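Local coordinates for GlcNAc-alpha-1,4-Gal-releasing endo-beta-galactosidase (Clostridium perfringens, PDB 1UPS), which probably hydrolyses O-glycosyl linkages as a calcium-binding family 16 endo-beta-galactosidase, releasing GlcNAc-alpha-1,4-Gal from its substrates, at residues A[36-41]-A[67-72]; A[74-79]-A[269-274]. One frame throughout, in Å; residues are numbered along the deposited sequence. Where two conformers were deposited one is given.

Contact 1: A[36-41]-A[67-72]; sequences DEFNGP and YRFENG. With CA (calcium ion), chain C.
The calcium site of the family 16 domain is assembled partly from the loop after strand 30-36, through Glu37, and partly from the turn after strand 66-70, through Gly72. Both contribute backbone carbonyls: Glu37 O lies 2.3 Å from the calcium ion and Gly72 O 2.4 Å from it. Two waters and Asp272, which supplies its carbonyl and a carboxylate oxygen, also bind the metal. One of those waters donates to Glu37 OE2, 2.7 Å away, while Glu37 OE1 forms a salt bridge with Arg275, so this carboxylate acts in the second shell. A further water joins the segments, donating to Asn39 O and accepting from Gly72 N.

Farther along the loop, Phe69 packs against the backbone. Its CG stands anti to its carbonyl carbon (chi1 -68°), which brings one ring face against Gly40, whose CA makes a CH-pi contact 3.6 Å from the Phe69 centroid. Phe38 O comes to the ring edge, 3.4 Å from Phe69 CD1, and Pro41 O approaches obliquely, beyond the cis peptide that links Gly40 to Pro41. Phe38 itself touches Phe69 more lightly, CD2 to CE1 at 4.1 Å. An Asx turn shapes the loop here, with Phe38 N bonded to Asp36 OD2 at 2.9 Å.

No direct hydrogen bond crosses between the segments; instead Glu37 O and Gly72 O, 3.5 Å apart, both bind the metal. The example illustrates how a cation can join loops whose carbonyls converge on it: calcium probably offsets the repulsion between these two oxygens, while an aromatic face and a bridging water complete the join.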
# COMPACT_ATOMS: atom_id res chain seq x y z
N ASP A 36 -14.04 10.66 -9.88
CA ASP A 36 -14.28 12.07 -9.70
C ASP A 36 -13.10 12.80 -10.32
O ASP A 36 -11.96 12.65 -9.87
CB ASP A 36 -14.45 12.43 -8.22
CG ASP A 36 -15.10 13.77 -8.04
OD1 ASP A 36 -15.81 13.99 -7.02
OD2 ASP A 36 -14.97 14.67 -8.90
N GLU A 37 -13.38 13.58 -11.37
CA GLU A 37 -12.35 14.36 -12.04
C GLU A 37 -12.10 15.72 -11.37
O GLU A 37 -11.24 16.49 -11.81
CB GLU A 37 -12.70 14.51 -13.54
CG GLU A 37 -12.90 13.16 -14.25
CD GLU A 37 -11.63 12.32 -14.33
OE1 GLU A 37 -11.72 11.09 -14.14
OE2 GLU A 37 -10.54 12.90 -14.56
N PHE A 38 -12.83 15.98 -10.28
CA PHE A 38 -12.59 17.14 -9.41
C PHE A 38 -12.43 18.47 -10.15
O PHE A 38 -11.56 19.26 -9.84
CB PHE A 38 -11.36 16.91 -8.50
CG PHE A 38 -11.56 15.84 -7.44
CD1 PHE A 38 -10.61 14.84 -7.26
CD2 PHE A 38 -12.68 15.86 -6.59
CE1 PHE A 38 -10.76 13.85 -6.27
CE2 PHE A 38 -12.85 14.88 -5.58
CZ PHE A 38 -11.90 13.88 -5.41
N ASN A 39 -13.28 18.73 -11.13
CA ASN A 39 -13.11 19.99 -11.86
C ASN A 39 -13.78 21.20 -11.18
O ASN A 39 -13.43 22.36 -11.45
CB ASN A 39 -13.46 19.82 -13.33
CG ASN A 39 -12.59 18.75 -14.03
OD1 ASN A 39 -11.37 18.64 -13.78
ND2 ASN A 39 -13.22 17.96 -14.88
N GLY A 40 -14.71 20.91 -10.26
CA GLY A 40 -15.41 21.95 -9.52
C GLY A 40 -16.39 22.70 -10.39
O GLY A 40 -16.61 22.29 -11.53
N PRO A 41 -16.94 23.82 -9.90
CA PRO A 41 -16.50 24.46 -8.65
C PRO A 41 -17.19 23.96 -7.38
O PRO A 41 -16.93 24.50 -6.30
CB PRO A 41 -16.88 25.92 -8.89
CG PRO A 41 -18.13 25.83 -9.69
CD PRO A 41 -18.02 24.59 -10.55
N TYR A 67 -12.08 23.94 1.49
CA TYR A 67 -11.53 23.49 0.21
C TYR A 67 -11.99 24.44 -0.91
O TYR A 67 -12.93 25.24 -0.71
CB TYR A 67 -11.96 22.04 -0.12
CG TYR A 67 -13.47 21.86 -0.21
CD1 TYR A 67 -14.23 21.62 0.95
CD2 TYR A 67 -14.14 21.96 -1.43
CE1 TYR A 67 -15.61 21.48 0.89
CE2 TYR A 67 -15.56 21.82 -1.50
CZ TYR A 67 -16.27 21.58 -0.33
OH TYR A 67 -17.65 21.46 -0.36
N ARG A 68 -11.29 24.37 -2.04
CA ARG A 68 -11.69 25.05 -3.28
C ARG A 68 -11.31 24.13 -4.43
O ARG A 68 -10.70 23.06 -4.21
CB ARG A 68 -11.01 26.42 -3.43
CG ARG A 68 -9.48 26.42 -3.51
CD ARG A 68 -8.80 27.81 -3.37
NE ARG A 68 -7.39 27.77 -3.74
CZ ARG A 68 -6.37 27.61 -2.91
NH1 ARG A 68 -5.13 27.56 -3.38
NH2 ARG A 68 -6.56 27.49 -1.60
N PHE A 69 -11.69 24.52 -5.63
CA PHE A 69 -11.25 23.82 -6.84
C PHE A 69 -10.40 24.79 -7.62
O PHE A 69 -10.80 25.94 -7.80
CB PHE A 69 -12.45 23.34 -7.65
CG PHE A 69 -13.23 22.26 -6.96
CD1 PHE A 69 -12.95 20.91 -7.21
CD2 PHE A 69 -14.23 22.59 -6.03
CE1 PHE A 69 -13.65 19.89 -6.53
CE2 PHE A 69 -14.93 21.58 -5.35
CZ PHE A 69 -14.64 20.24 -5.62
N GLU A 70 -9.22 24.35 -8.05
CA GLU A 70 -8.26 25.23 -8.74
C GLU A 70 -7.54 24.42 -9.82
O GLU A 70 -6.98 23.36 -9.53
CB GLU A 70 -7.27 25.87 -7.73
CG GLU A 70 -6.18 26.77 -8.33
CD GLU A 70 -5.33 27.50 -7.28
OE1 GLU A 70 -4.27 28.11 -7.65
OE2 GLU A 70 -5.73 27.52 -6.09
N ASN A 71 -7.61 24.91 -11.06
CA ASN A 71 -6.85 24.31 -12.17
C ASN A 71 -7.15 22.81 -12.34
O ASN A 71 -6.25 21.99 -12.49
CB ASN A 71 -5.35 24.56 -11.93
CG ASN A 71 -4.49 24.31 -13.16
OD1 ASN A 71 -4.78 24.78 -14.26
ND2 ASN A 71 -3.41 23.56 -12.96
N GLY A 72 -8.44 22.48 -12.31
CA GLY A 72 -8.90 21.10 -12.45
C GLY A 72 -8.66 20.16 -11.27
O GLY A 72 -8.80 18.95 -11.42
CA CA C . -9.17 17.01 -12.74
O HOH W 1 -9.21 15.20 -14.28
O HOH W 2 -11.12 23.68 -11.68
O HOH W 3 -8.17 18.15 -14.71

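Contact 2: A[74-79]-A[269-274]. With CA (calcium ion), chain C.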
# COMPACT_ATOMS: atom_id res chain seq x y z
N LEU A 74 -9.20 19.30 -6.88
CA LEU A 74 -9.66 19.62 -5.53
C LEU A 74 -8.46 20.09 -4.70
O LEU A 74 -7.44 19.37 -4.60
CB LEU A 74 -10.30 18.38 -4.88
CG LEU A 74 -10.62 18.47 -3.37
CD1 LEU A 74 -11.78 19.43 -3.14
CD2 LEU A 74 -10.94 17.05 -2.84
N VAL A 75 -8.59 21.27 -4.10
CA VAL A 75 -7.58 21.81 -3.19
C VAL A 75 -8.18 21.91 -1.78
O VAL A 75 -8.86 22.89 -1.44
CB VAL A 75 -7.03 23.18 -3.68
CG1 VAL A 75 -6.01 23.78 -2.68
CG2 VAL A 75 -6.44 23.06 -5.08
N GLU A 76 -7.94 20.87 -0.98
CA GLU A 76 -8.29 20.91 0.45
C GLU A 76 -7.27 21.77 1.16
O GLU A 76 -6.09 21.65 0.89
CB GLU A 76 -8.20 19.49 1.02
CG GLU A 76 -9.23 18.56 0.40
CD GLU A 76 -9.20 17.16 1.02
OE1 GLU A 76 -10.28 16.56 1.19
OE2 GLU A 76 -8.09 16.69 1.33
N TYR A 77 -7.72 22.62 2.08
CA TYR A 77 -6.79 23.50 2.79
C TYR A 77 -7.21 23.73 4.23
O TYR A 77 -8.40 23.63 4.58
CB TYR A 77 -6.60 24.83 2.05
CG TYR A 77 -7.82 25.73 1.88
CD1 TYR A 77 -8.61 25.68 0.72
CD2 TYR A 77 -8.16 26.67 2.86
CE1 TYR A 77 -9.72 26.56 0.56
CE2 TYR A 77 -9.26 27.53 2.71
CZ TYR A 77 -10.03 27.47 1.56
OH TYR A 77 -11.11 28.33 1.43
N ILE A 78 -6.21 24.03 5.05
CA ILE A 78 -6.42 24.45 6.43
C ILE A 78 -5.93 25.89 6.55
O ILE A 78 -4.77 26.18 6.22
CB ILE A 78 -5.60 23.58 7.39
CG1 ILE A 78 -5.91 22.09 7.17
CG2 ILE A 78 -5.87 24.02 8.86
CD1 ILE A 78 -4.94 21.12 7.94
N THR A 79 -6.79 26.78 7.03
CA THR A 79 -6.35 28.16 7.26
C THR A 79 -5.69 28.33 8.62
O THR A 79 -5.89 27.51 9.53
CB THR A 79 -7.51 29.15 7.18
OG1 THR A 79 -8.51 28.79 8.14
CG2 THR A 79 -8.22 29.04 5.81
N TRP A 269 -3.09 20.82 -0.40
CA TRP A 269 -2.64 19.96 -1.50
C TRP A 269 -3.68 19.89 -2.59
O TRP A 269 -4.79 20.41 -2.43
CB TRP A 269 -2.27 18.55 -1.02
CG TRP A 269 -3.39 17.63 -0.50
CD1 TRP A 269 -4.47 17.97 0.30
CD2 TRP A 269 -3.48 16.23 -0.71
NE1 TRP A 269 -5.23 16.85 0.57
CE2 TRP A 269 -4.64 15.76 -0.03
CE3 TRP A 269 -2.70 15.30 -1.42
CZ2 TRP A 269 -5.02 14.41 -0.03
CZ3 TRP A 269 -3.08 13.96 -1.42
CH2 TRP A 269 -4.22 13.53 -0.72
N ALA A 270 -3.32 19.26 -3.71
CA ALA A 270 -4.18 19.30 -4.88
C ALA A 270 -4.38 17.91 -5.44
O ALA A 270 -3.41 17.19 -5.67
CB ALA A 270 -3.58 20.23 -5.97
N ILE A 271 -5.64 17.52 -5.63
CA ILE A 271 -5.95 16.21 -6.22
C ILE A 271 -6.65 16.39 -7.57
O ILE A 271 -7.75 16.92 -7.62
CB ILE A 271 -6.83 15.37 -5.27
CG1 ILE A 271 -6.20 15.31 -3.86
CG2 ILE A 271 -7.03 13.95 -5.81
CD1 ILE A 271 -7.21 15.44 -2.76
N ASP A 272 -6.01 15.91 -8.64
CA ASP A 272 -6.53 16.08 -10.00
C ASP A 272 -7.74 15.18 -10.26
O ASP A 272 -8.73 15.61 -10.87
CB ASP A 272 -5.39 15.81 -11.01
CG ASP A 272 -5.84 15.95 -12.46
OD1 ASP A 272 -5.16 15.33 -13.31
OD2 ASP A 272 -6.82 16.64 -12.82
N TYR A 273 -7.66 13.93 -9.81
CA TYR A 273 -8.75 12.98 -9.99
C TYR A 273 -8.59 11.81 -9.04
O TYR A 273 -7.49 11.57 -8.52
CB TYR A 273 -8.83 12.44 -11.44
CG TYR A 273 -7.63 11.63 -11.94
CD1 TYR A 273 -7.43 10.29 -11.53
CD2 TYR A 273 -6.75 12.16 -12.89
CE1 TYR A 273 -6.35 9.55 -11.99
CE2 TYR A 273 -5.67 11.41 -13.38
CZ TYR A 273 -5.48 10.12 -12.94
OH TYR A 273 -4.42 9.39 -13.42
N MET A 274 -9.69 11.10 -8.83
CA MET A 274 -9.70 9.77 -8.21
C MET A 274 -10.50 8.84 -9.13
O MET A 274 -11.59 9.19 -9.56
CB MET A 274 -10.36 9.80 -6.82
CG MET A 274 -10.48 8.41 -6.18
SD MET A 274 -11.35 8.48 -4.60
CE MET A 274 -11.90 6.78 -4.44
CA CA C . -9.17 17.01 -12.74
O HOH W 4 -6.82 18.44 -1.95
O HOH W 3 -8.17 18.15 -14.71
O HOH W 1 -9.21 15.20 -14.28
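The indole of Trp269 meets Glu76 at its edge and carries Ile271 CD1 on one face, 3.6 Å above the ring plane and offset toward the rim. At the edge, Trp269 NE1 donates to Glu76 OE2 over 3.0 Å, with an N-H...O angle of 153°. The oxygen is approached on its anti side, slightly out of the carboxylate plane, and the carboxylate and indole planes are turned 50° apart. Glu76 reaches this position with its chain extended beyond CG (chi2 -177°), running alongside the indole. Since Glu76 is a buried residue, the indole N-H probably repays part of the desolvation cost of its carboxylate.

The backbones of strands 73-78 and 267-279 run antiparallel. Leu74 and Ile271 are a hydrogen-bonded pair. Leu74 N donates to Ile271 O at 2.9 Å. In return, Leu74 O accepts from Ile271 N at 2.8 Å. Their side chains lie side by side, with Leu74 CD2 4.1 Å from Ile271 CD1. Toward Glu76 the pairing slackens: Trp269 N reaches Glu76 O by a weak bond of 3.4 Å, and a water bridges the strands here, donating to Leu74 O and Trp269 O while accepting from Glu76 N. Farther along its strand, Asp272 binds the calcium ion through O and OD2, both 2.4 Å from the metal, with OD1 held in a salt bridge by Arg134.

Leu74, Glu76, Trp269 and Ile271 share one face of the sheet. There Leu74 and Glu76 touch Ile98 of strand 94-99, and Glu76 and Trp269 touch Ile252 of strand 246-254, both in the facing sheet of the beta-sandwich expected of family 16 enzymes. On the other face Val75 CG2 touches Ala270 CB. Strand 73-78 is flanked on its far edge by strand 66-70, and strand 267-279 by strand 129-136, which carries Arg134.

Contact 1 is a surface join between loop and turn, whereas contact 2 is buried in the sandwich, yet their centres lie only about 8 Å apart. They share the calcium ion and two of its waters: contact 1 supplies carbonyls, and contact 2 adds the chelating Asp272. Neighbouring strands tie them further, since Arg68 O probably accepts from Val75 N, and Asp36 N probably donates to Met274 O. Chemistry follows location. Outside, metal, water and an aromatic face do the work of direct hydrogen bonds; inside, backbone pairing, aliphatic packing and one indole-carboxylate bond hold the strands, with one water bridging them.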